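Local coordinates for galectin (Ovis aries, PDB 6N3R), which probably binds beta-galactoside sugars, as a member of the galectin family of lectins, at residues P9-V14 and V122-V127; L16-M21 and L117-V122. All blocks are in the same frame, centred on the assembly; numbering follows the deposited sequence.

Interaction 1: residues P9-V14 and V122-V127; sequences PYLQSV and VKMLDV
Y10 and V127 meet as a hydrogen-bonded pair of two antiparallel strands: Y10 N gives a nearly straight bond to V127 O (2.8 Å), and V127 N returns one to Y10 O. Q12 and L125 repeat the exchange, with L125 N 2.7 Å from Q12 O. The ladder ends where V14 N bonds K123 O (3.0 Å). On the face of L11, S13, M124 and D126, L11 and D126 lie side by side, CD2 of L11 3.2 Å from OD2 of D126. M124, its chain turned twice (chi2 67°, chi3 54°), folds its thioether back over the neighbouring strand: SD packs 4.0 Å from L11 CB and CE beside S13 OG. A water joins S13 OG to K123 O. On the inner face V14 CG1 packs against L125 CB (4.0 Å), and Y10 OH donates to Q12 OE1 at the edge of its ring (2.6 Å). Further out, V136 lies under Y10, Q12 and L125, while R128 pairs with OD1 of D126. K123 and M124 both face G43 in a classic beta bulge. Strand 10-13 is thus the edge strand, within its own subunit, of the six-stranded sheet in the galectin beta-sandwich.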
ATOM      1  N   PRO A   9       5.786 -23.358  -3.318  1.00 23.06           N
ATOM      2  CA  PRO A   9       4.978 -22.235  -2.815  1.00 21.67           C
ATOM      3  C   PRO A   9       5.535 -21.478  -1.596  1.00 21.29           C
ATOM      4  O   PRO A   9       6.275 -22.002  -0.749  1.00 17.23           O
ATOM      5  CB  PRO A   9       3.635 -22.896  -2.463  1.00 18.97           C
ATOM      6  CG  PRO A   9       3.884 -24.337  -2.440  1.00 24.11           C
ATOM      7  CD  PRO A   9       5.055 -24.636  -3.283  1.00 17.93           C
ATOM      8  N   TYR A  10       5.168 -20.203  -1.561  1.00 18.12           N
ATOM      9  CA  TYR A  10       5.537 -19.268  -0.512  1.00 15.24           C
ATOM     10  C   TYR A  10       4.332 -19.048   0.382  1.00 17.27           C
ATOM     11  O   TYR A  10       3.230 -18.778  -0.112  1.00 16.92           O
ATOM     12  CB  TYR A  10       5.981 -17.942  -1.120  1.00 14.82           C
ATOM     13  CG  TYR A  10       6.273 -16.838  -0.134  1.00 14.22           C
ATOM     14  CD1 TYR A  10       7.583 -16.569   0.258  1.00 12.20           C
ATOM     15  CD2 TYR A  10       5.247 -16.033   0.379  1.00 11.55           C
ATOM     16  CE1 TYR A  10       7.870 -15.551   1.158  1.00 12.22           C
ATOM     17  CE2 TYR A  10       5.519 -15.008   1.276  1.00 11.53           C
ATOM     18  CZ  TYR A  10       6.834 -14.770   1.658  1.00 13.87           C
ATOM     19  OH  TYR A  10       7.129 -13.765   2.548  1.00 14.59           O
ATOM     20  N   LEU A  11       4.536 -19.165   1.689  1.00 17.89           N
ATOM     21  CA  LEU A  11       3.479 -18.951   2.666  1.00 16.32           C
ATOM     22  C   LEU A  11       3.868 -17.807   3.579  1.00 18.20           C
ATOM     23  O   LEU A  11       5.040 -17.670   3.953  1.00 14.92           O
ATOM     24  CB  LEU A  11       3.232 -20.193   3.516  1.00 13.74           C
ATOM     25  CG  LEU A  11       2.762 -21.424   2.767  1.00 24.21           C
ATOM     26  CD1 LEU A  11       2.632 -22.581   3.747  1.00 17.02           C
ATOM     27  CD2 LEU A  11       1.446 -21.112   2.068  1.00 19.22           C
ATOM     28  N   GLN A  12       2.880 -17.012   3.974  1.00 17.11           N
ATOM     29  CA  GLN A  12       3.136 -15.981   4.973  1.00 16.19           C
ATOM     30  C   GLN A  12       1.854 -15.681   5.731  1.00 16.14           C
ATOM     31  O   GLN A  12       0.847 -15.293   5.124  1.00 14.32           O
ATOM     32  CB  GLN A  12       3.695 -14.714   4.326  1.00 12.75           C
ATOM     33  CG  GLN A  12       4.097 -13.668   5.349  1.00 15.92           C
ATOM     34  CD  GLN A  12       4.526 -12.364   4.709  1.00 16.74           C
ATOM     35  OE1 GLN A  12       5.243 -12.362   3.703  1.00 16.07           O
ATOM     36  NE2 GLN A  12       4.064 -11.243   5.272  1.00 15.46           N
ATOM     37  N   SER A  13       1.893 -15.879   7.050  1.00 14.17           N
ATOM     38  CA  SER A  13       0.804 -15.428   7.909  1.00 17.53           C
ATOM     39  C   SER A  13       0.650 -13.913   7.810  1.00 14.68           C
ATOM     40  O   SER A  13       1.634 -13.174   7.863  1.00 13.82           O
ATOM     41  CB  SER A  13       1.072 -15.816   9.367  1.00 12.36           C
ATOM     42  OG  SER A  13       1.314 -17.197   9.516  1.00 14.72           O
ATOM     43  N   VAL A  14      -0.599 -13.448   7.705  1.00 15.07           N
ATOM     44  CA  VAL A  14      -0.906 -12.028   7.562  1.00 21.37           C
ATOM     45  C   VAL A  14      -2.112 -11.633   8.412  1.00 16.96           C
ATOM     46  O   VAL A  14      -2.937 -12.467   8.790  1.00 18.82           O
ATOM     47  CB  VAL A  14      -1.193 -11.671   6.093  1.00 16.22           C
ATOM     48  CG1 VAL A  14       0.065 -11.845   5.239  1.00 15.28           C
ATOM     49  CG2 VAL A  14      -2.337 -12.548   5.585  1.00 14.16           C
ATOM     50  N   VAL A 122      -8.848 -13.196   6.390  1.00 20.79           N
ATOM     51  CA  VAL A 122      -7.627 -13.674   5.754  1.00 21.12           C
ATOM     52  C   VAL A 122      -6.545 -13.830   6.812  1.00 18.92           C
ATOM     53  O   VAL A 122      -6.302 -12.919   7.611  1.00 19.48           O
ATOM     54  CB  VAL A 122      -7.188 -12.712   4.644  1.00 21.20           C
ATOM     55  CG1 VAL A 122      -5.848 -13.158   4.044  1.00 15.54           C
ATOM     56  CG2 VAL A 122      -8.266 -12.631   3.587  1.00 16.27           C
ATOM     57  N   LYS A 123      -5.921 -15.002   6.852  1.00 17.00           N
ATOM     58  CA  LYS A 123      -4.849 -15.260   7.803  1.00 17.14           C
ATOM     59  C   LYS A 123      -3.570 -15.742   7.149  1.00 18.35           C
ATOM     60  O   LYS A 123      -2.534 -15.764   7.818  1.00 16.54           O
ATOM     61  CB  LYS A 123      -5.277 -16.299   8.855  1.00 20.90           C
ATOM     62  CG  LYS A 123      -6.542 -15.957   9.637  1.00 23.73           C
ATOM     63  CD  LYS A 123      -6.328 -14.766  10.554  1.00 27.27           C
ATOM     64  CE  LYS A 123      -7.664 -14.167  11.003  1.00 36.70           C
ATOM     65  NZ  LYS A 123      -7.497 -12.824  11.656  1.00 38.83           N
ATOM     66  N   MET A 124      -3.603 -16.121   5.877  1.00 20.66           N
ATOM     67  CA  MET A 124      -2.484 -16.801   5.237  1.00 18.40           C
ATOM     68  C   MET A 124      -2.398 -16.333   3.798  1.00 17.51           C
ATOM     69  O   MET A 124      -3.355 -16.507   3.040  1.00 19.35           O
ATOM     70  CB  MET A 124      -2.668 -18.313   5.286  1.00 22.09           C
ATOM     71  CG  MET A 124      -1.592 -19.081   4.540  1.00 25.53           C
ATOM     72  SD  MET A 124      -0.021 -18.857   5.387  1.00 29.90           S
ATOM     73  CE  MET A 124      -0.442 -19.350   7.048  1.00 22.40           C
ATOM     74  N   LEU A 125      -1.272 -15.733   3.430  1.00 18.05           N
ATOM     75  CA  LEU A 125      -0.977 -15.444   2.035  1.00 14.57           C
ATOM     76  C   LEU A 125      -0.219 -16.617   1.418  1.00 14.45           C
ATOM     77  O   LEU A 125       0.661 -17.208   2.049  1.00 15.60           O
ATOM     78  CB  LEU A 125      -0.165 -14.159   1.928  1.00 12.20           C
ATOM     79  CG  LEU A 125       0.366 -13.785   0.552  1.00 14.42           C
ATOM     80  CD1 LEU A 125      -0.730 -13.156  -0.279  1.00 13.71           C
ATOM     81  CD2 LEU A 125       1.558 -12.848   0.717  1.00 12.62           C
ATOM     82  N   ASP A 126      -0.574 -16.962   0.184  1.00 15.85           N
ATOM     83  CA  ASP A 126      -0.032 -18.149  -0.476  1.00 15.43           C
ATOM     84  C   ASP A 126       0.271 -17.787  -1.925  1.00 16.35           C
ATOM     85  O   ASP A 126      -0.650 -17.460  -2.677  1.00 17.43           O
ATOM     86  CB  ASP A 126      -1.038 -19.309  -0.386  1.00 14.05           C
ATOM     87  CG  ASP A 126      -0.518 -20.628  -0.990  1.00 24.91           C
ATOM     88  OD1 ASP A 126      -0.045 -20.650  -2.146  1.00 19.52           O
ATOM     89  OD2 ASP A 126      -0.631 -21.666  -0.309  1.00 26.46           O
ATOM     90  N   VAL A 127       1.551 -17.824  -2.308  1.00 11.30           N
ATOM     91  CA  VAL A 127       1.999 -17.484  -3.656  1.00 13.89           C
ATOM     92  C   VAL A 127       2.669 -18.709  -4.260  1.00 17.91           C
ATOM     93  O   VAL A 127       3.541 -19.322  -3.634  1.00 21.13           O
ATOM     94  CB  VAL A 127       2.965 -16.285  -3.655  1.00 16.58           C
ATOM     95  CG1 VAL A 127       3.435 -15.972  -5.073  1.00 13.78           C
ATOM     96  CG2 VAL A 127       2.302 -15.057  -3.021  1.00 13.59           C
TER
HETATM   97  O   HOH W   1      -1.677 -17.925   9.471  1.00 23.96           O
HETATM   98  O   HOH W   2      -4.756 -12.177  11.177  1.00 32.26           O

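Interaction 2: residues L16-M21 and L117-V122; sequences LTVCYM and LPLQSV
L16 lies against both L119 and V122, meeting them with different parts of its side chain. Its CG stands anti to the carbonyl carbon (chi1 -53°), and the isobutyl group runs across V122 at a slant, bringing CD1 3.6 Å from V122 CB and almost as near to both of its methyls. Lower down the same side chain, CB of L16 rests 3.9 Å from CD1 of L119. The two methyls of L119 reach the backbone of T17, CD1 coming 3.8 Å from T17 C, while CD2 faces V18 CG1. The other L16 methyl, CD2, sits 3.5 Å above the ring plane of Y20, offset toward the rim. In the galectin beta-sandwich this joins the approach to strand 19-28 of one sheet to the short 3-10 turn 119-121 that precedes strand 124-129 of the other; Y101 adds a further wall against L16 and V122. One water bridges the backbones, accepting from L16 N (2.8 Å) and donating to L119 O and V122 O. Within 16-21, C19 N bonds T17 OG1 in an ST turn; within 117-122, S121 N and OG both bond P118 O. N107 of the second subunit packs on T17 and V18.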
ATOM      1  N   LEU A  16      -4.747  -8.555   7.430  1.00 13.75           N
ATOM      2  CA  LEU A  16      -5.037  -7.465   6.515  1.00 14.17           C
ATOM      3  C   LEU A  16      -5.680  -6.298   7.259  1.00 17.20           C
ATOM      4  O   LEU A  16      -6.205  -6.442   8.357  1.00 17.86           O
ATOM      5  CB  LEU A  16      -5.955  -7.930   5.391  1.00 12.26           C
ATOM      6  CG  LEU A  16      -5.518  -9.183   4.602  1.00 20.63           C
ATOM      7  CD1 LEU A  16      -6.435  -9.409   3.395  1.00 11.61           C
ATOM      8  CD2 LEU A  16      -4.045  -9.121   4.166  1.00 11.21           C
ATOM      9  N   THR A  17      -5.620  -5.124   6.641  1.00 16.60           N
ATOM     10  CA  THR A  17      -6.352  -3.954   7.089  1.00 16.13           C
ATOM     11  C   THR A  17      -7.020  -3.330   5.880  1.00 19.21           C
ATOM     12  O   THR A  17      -6.900  -3.819   4.749  1.00 17.86           O
ATOM     13  CB  THR A  17      -5.441  -2.910   7.748  1.00 17.80           C
ATOM     14  OG1 THR A  17      -4.558  -2.378   6.752  1.00 16.19           O
ATOM     15  CG2 THR A  17      -4.634  -3.492   8.899  1.00  9.26           C
ATOM     16  N   VAL A  18      -7.717  -2.214   6.124  1.00 17.64           N
ATOM     17  CA  VAL A  18      -8.300  -1.426   5.040  1.00 16.45           C
ATOM     18  C   VAL A  18      -7.255  -0.600   4.310  1.00 17.39           C
ATOM     19  O   VAL A  18      -7.592   0.142   3.376  1.00 17.50           O
ATOM     20  CB  VAL A  18      -9.426  -0.529   5.599  1.00 22.49           C
ATOM     21  CG1 VAL A  18     -10.545  -1.386   6.204  1.00 16.55           C
ATOM     22  CG2 VAL A  18      -8.866   0.468   6.636  1.00 11.66           C
ATOM     23  N   CYS A  19      -5.991  -0.696   4.708  1.00 15.56           N
ATOM     24  CA  CYS A  19      -4.933  -0.004   3.982  1.00 17.93           C
ATOM     25  C   CYS A  19      -3.688  -0.880   4.088  1.00 18.72           C
ATOM     26  O   CYS A  19      -2.851  -0.702   4.982  1.00 14.71           O
ATOM     27  CB  CYS A  19      -4.690   1.395   4.524  1.00 15.70           C
ATOM     28  SG  CYS A  19      -3.509   2.263   3.511  1.00 17.48           S
ATOM     29  N   TYR A  20      -3.579  -1.816   3.151  1.00 15.40           N
ATOM     30  CA  TYR A  20      -2.623  -2.908   3.242  1.00 17.61           C
ATOM     31  C   TYR A  20      -2.149  -3.249   1.837  1.00 11.50           C
ATOM     32  O   TYR A  20      -2.945  -3.248   0.895  1.00 15.53           O
ATOM     33  CB  TYR A  20      -3.264  -4.125   3.915  1.00 13.03           C
ATOM     34  CG  TYR A  20      -2.306  -5.235   4.277  1.00 13.43           C
ATOM     35  CD1 TYR A  20      -1.774  -5.329   5.554  1.00 14.62           C
ATOM     36  CD2 TYR A  20      -1.936  -6.188   3.341  1.00 11.40           C
ATOM     37  CE1 TYR A  20      -0.906  -6.347   5.893  1.00 16.52           C
ATOM     38  CE2 TYR A  20      -1.072  -7.206   3.667  1.00 12.73           C
ATOM     39  CZ  TYR A  20      -0.565  -7.293   4.946  1.00 15.23           C
ATOM     40  OH  TYR A  20       0.296  -8.323   5.269  1.00 14.60           O
ATOM     41  N   MET A  21      -0.854  -3.513   1.698  1.00 11.19           N
ATOM     42  CA  MET A  21      -0.257  -3.730   0.390  1.00  9.50           C
ATOM     43  C   MET A  21       0.611  -4.974   0.409  1.00 13.33           C
ATOM     44  O   MET A  21       1.384  -5.194   1.348  1.00 10.39           O
ATOM     45  CB  MET A  21       0.580  -2.545  -0.060  1.00 11.85           C
ATOM     46  CG  MET A  21       1.171  -2.783  -1.452  1.00 15.17           C
ATOM     47  SD  MET A  21       2.317  -1.494  -1.951  1.00 22.71           S
ATOM     48  CE  MET A  21       1.277  -0.042  -1.768  1.00 15.52           C
ATOM     49  N   LEU A 117     -15.819 -11.981   1.353  1.00 27.16           N
ATOM     50  CA  LEU A 117     -15.661 -12.400   2.734  1.00 21.48           C
ATOM     51  C   LEU A 117     -14.849 -11.325   3.436  1.00 27.37           C
ATOM     52  O   LEU A 117     -14.117 -10.582   2.775  1.00 26.81           O
ATOM     53  CB  LEU A 117     -14.951 -13.755   2.837  1.00 23.56           C
ATOM     54  CG  LEU A 117     -15.794 -14.973   2.450  1.00 23.04           C
ATOM     55  CD1 LEU A 117     -14.933 -16.217   2.348  1.00 21.12           C
ATOM     56  CD2 LEU A 117     -16.895 -15.192   3.479  1.00 28.31           C
ATOM     57  N   PRO A 118     -14.982 -11.186   4.756  1.00 25.93           N
ATOM     58  CA  PRO A 118     -14.297 -10.078   5.438  1.00 24.61           C
ATOM     59  C   PRO A 118     -12.792 -10.177   5.251  1.00 25.77           C
ATOM     60  O   PRO A 118     -12.193 -11.245   5.426  1.00 23.02           O
ATOM     61  CB  PRO A 118     -14.704 -10.250   6.910  1.00 19.36           C
ATOM     62  CG  PRO A 118     -15.992 -11.036   6.857  1.00 19.69           C
ATOM     63  CD  PRO A 118     -15.766 -11.999   5.702  1.00 22.83           C
ATOM     64  N   LEU A 119     -12.183  -9.053   4.862  1.00 22.82           N
ATOM     65  CA  LEU A 119     -10.732  -9.027   4.762  1.00 19.39           C
ATOM     66  C   LEU A 119     -10.089  -9.426   6.084  1.00 21.34           C
ATOM     67  O   LEU A 119      -8.955  -9.917   6.090  1.00 18.25           O
ATOM     68  CB  LEU A 119     -10.260  -7.637   4.305  1.00 21.04           C
ATOM     69  CG  LEU A 119     -10.521  -6.449   5.242  1.00 21.38           C
ATOM     70  CD1 LEU A 119      -9.382  -6.245   6.264  1.00 16.49           C
ATOM     71  CD2 LEU A 119     -10.738  -5.202   4.429  1.00 23.52           C
ATOM     72  N   GLN A 120     -10.809  -9.253   7.201  1.00 19.99           N
ATOM     73  CA  GLN A 120     -10.300  -9.605   8.524  1.00 22.78           C
ATOM     74  C   GLN A 120     -10.181 -11.107   8.731  1.00 23.32           C
ATOM     75  O   GLN A 120      -9.533 -11.531   9.691  1.00 20.65           O
ATOM     76  CB  GLN A 120     -11.193  -9.009   9.625  1.00 19.94           C
ATOM     77  CG  GLN A 120     -11.236  -7.460   9.676  1.00 26.88           C
ATOM     78  CD  GLN A 120     -12.121  -6.804   8.588  1.00 31.56           C
ATOM     79  OE1 GLN A 120     -12.820  -7.481   7.825  1.00 25.65           O
ATOM     80  NE2 GLN A 120     -12.073  -5.470   8.517  1.00 31.37           N
ATOM     81  N   SER A 121     -10.771 -11.925   7.863  1.00 23.20           N
ATOM     82  CA  SER A 121     -10.667 -13.366   8.034  1.00 26.39           C
ATOM     83  C   SER A 121      -9.499 -13.967   7.265  1.00 24.40           C
ATOM     84  O   SER A 121      -9.175 -15.140   7.482  1.00 24.99           O
ATOM     85  CB  SER A 121     -11.983 -14.058   7.628  1.00 21.62           C
ATOM     86  OG  SER A 121     -12.301 -13.804   6.275  1.00 23.93           O
ATOM     87  N   VAL A 122      -8.848 -13.196   6.390  1.00 20.79           N
ATOM     88  CA  VAL A 122      -7.627 -13.674   5.754  1.00 21.12           C
ATOM     89  C   VAL A 122      -6.545 -13.830   6.812  1.00 18.92           C
ATOM     90  O   VAL A 122      -6.302 -12.919   7.611  1.00 19.48           O
ATOM     91  CB  VAL A 122      -7.188 -12.712   4.644  1.00 21.20           C
ATOM     92  CG1 VAL A 122      -5.848 -13.158   4.044  1.00 15.54           C
ATOM     93  CG2 VAL A 122      -8.266 -12.631   3.587  1.00 16.27           C
TER
HETATM   94  O   HOH W   3      -6.921 -10.356   7.797  1.00 17.24           O

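Overall arrangement
Each contact pairs an N-terminal segment with part of 117-127; the N-terminal segments follow each other as the chain passes from one sheet to the other, and V122 serves both contacts. Interaction 1 is a regular strand pairing within one sheet, held by main-chain hydrogen bonds, with a partly exposed outer face and an inner face turned to the core. Interaction 2 is smaller but buried, an aliphatic cluster between a loop and a 3-10 turn whose polar link is a single water. The two touch where V14 CG1 meets Y20 OH at 3.5 Å. Interaction 1 lies nearer the galactose-binding R55, with D126 about 7 Å away between side chains; interaction 2 borders the second subunit.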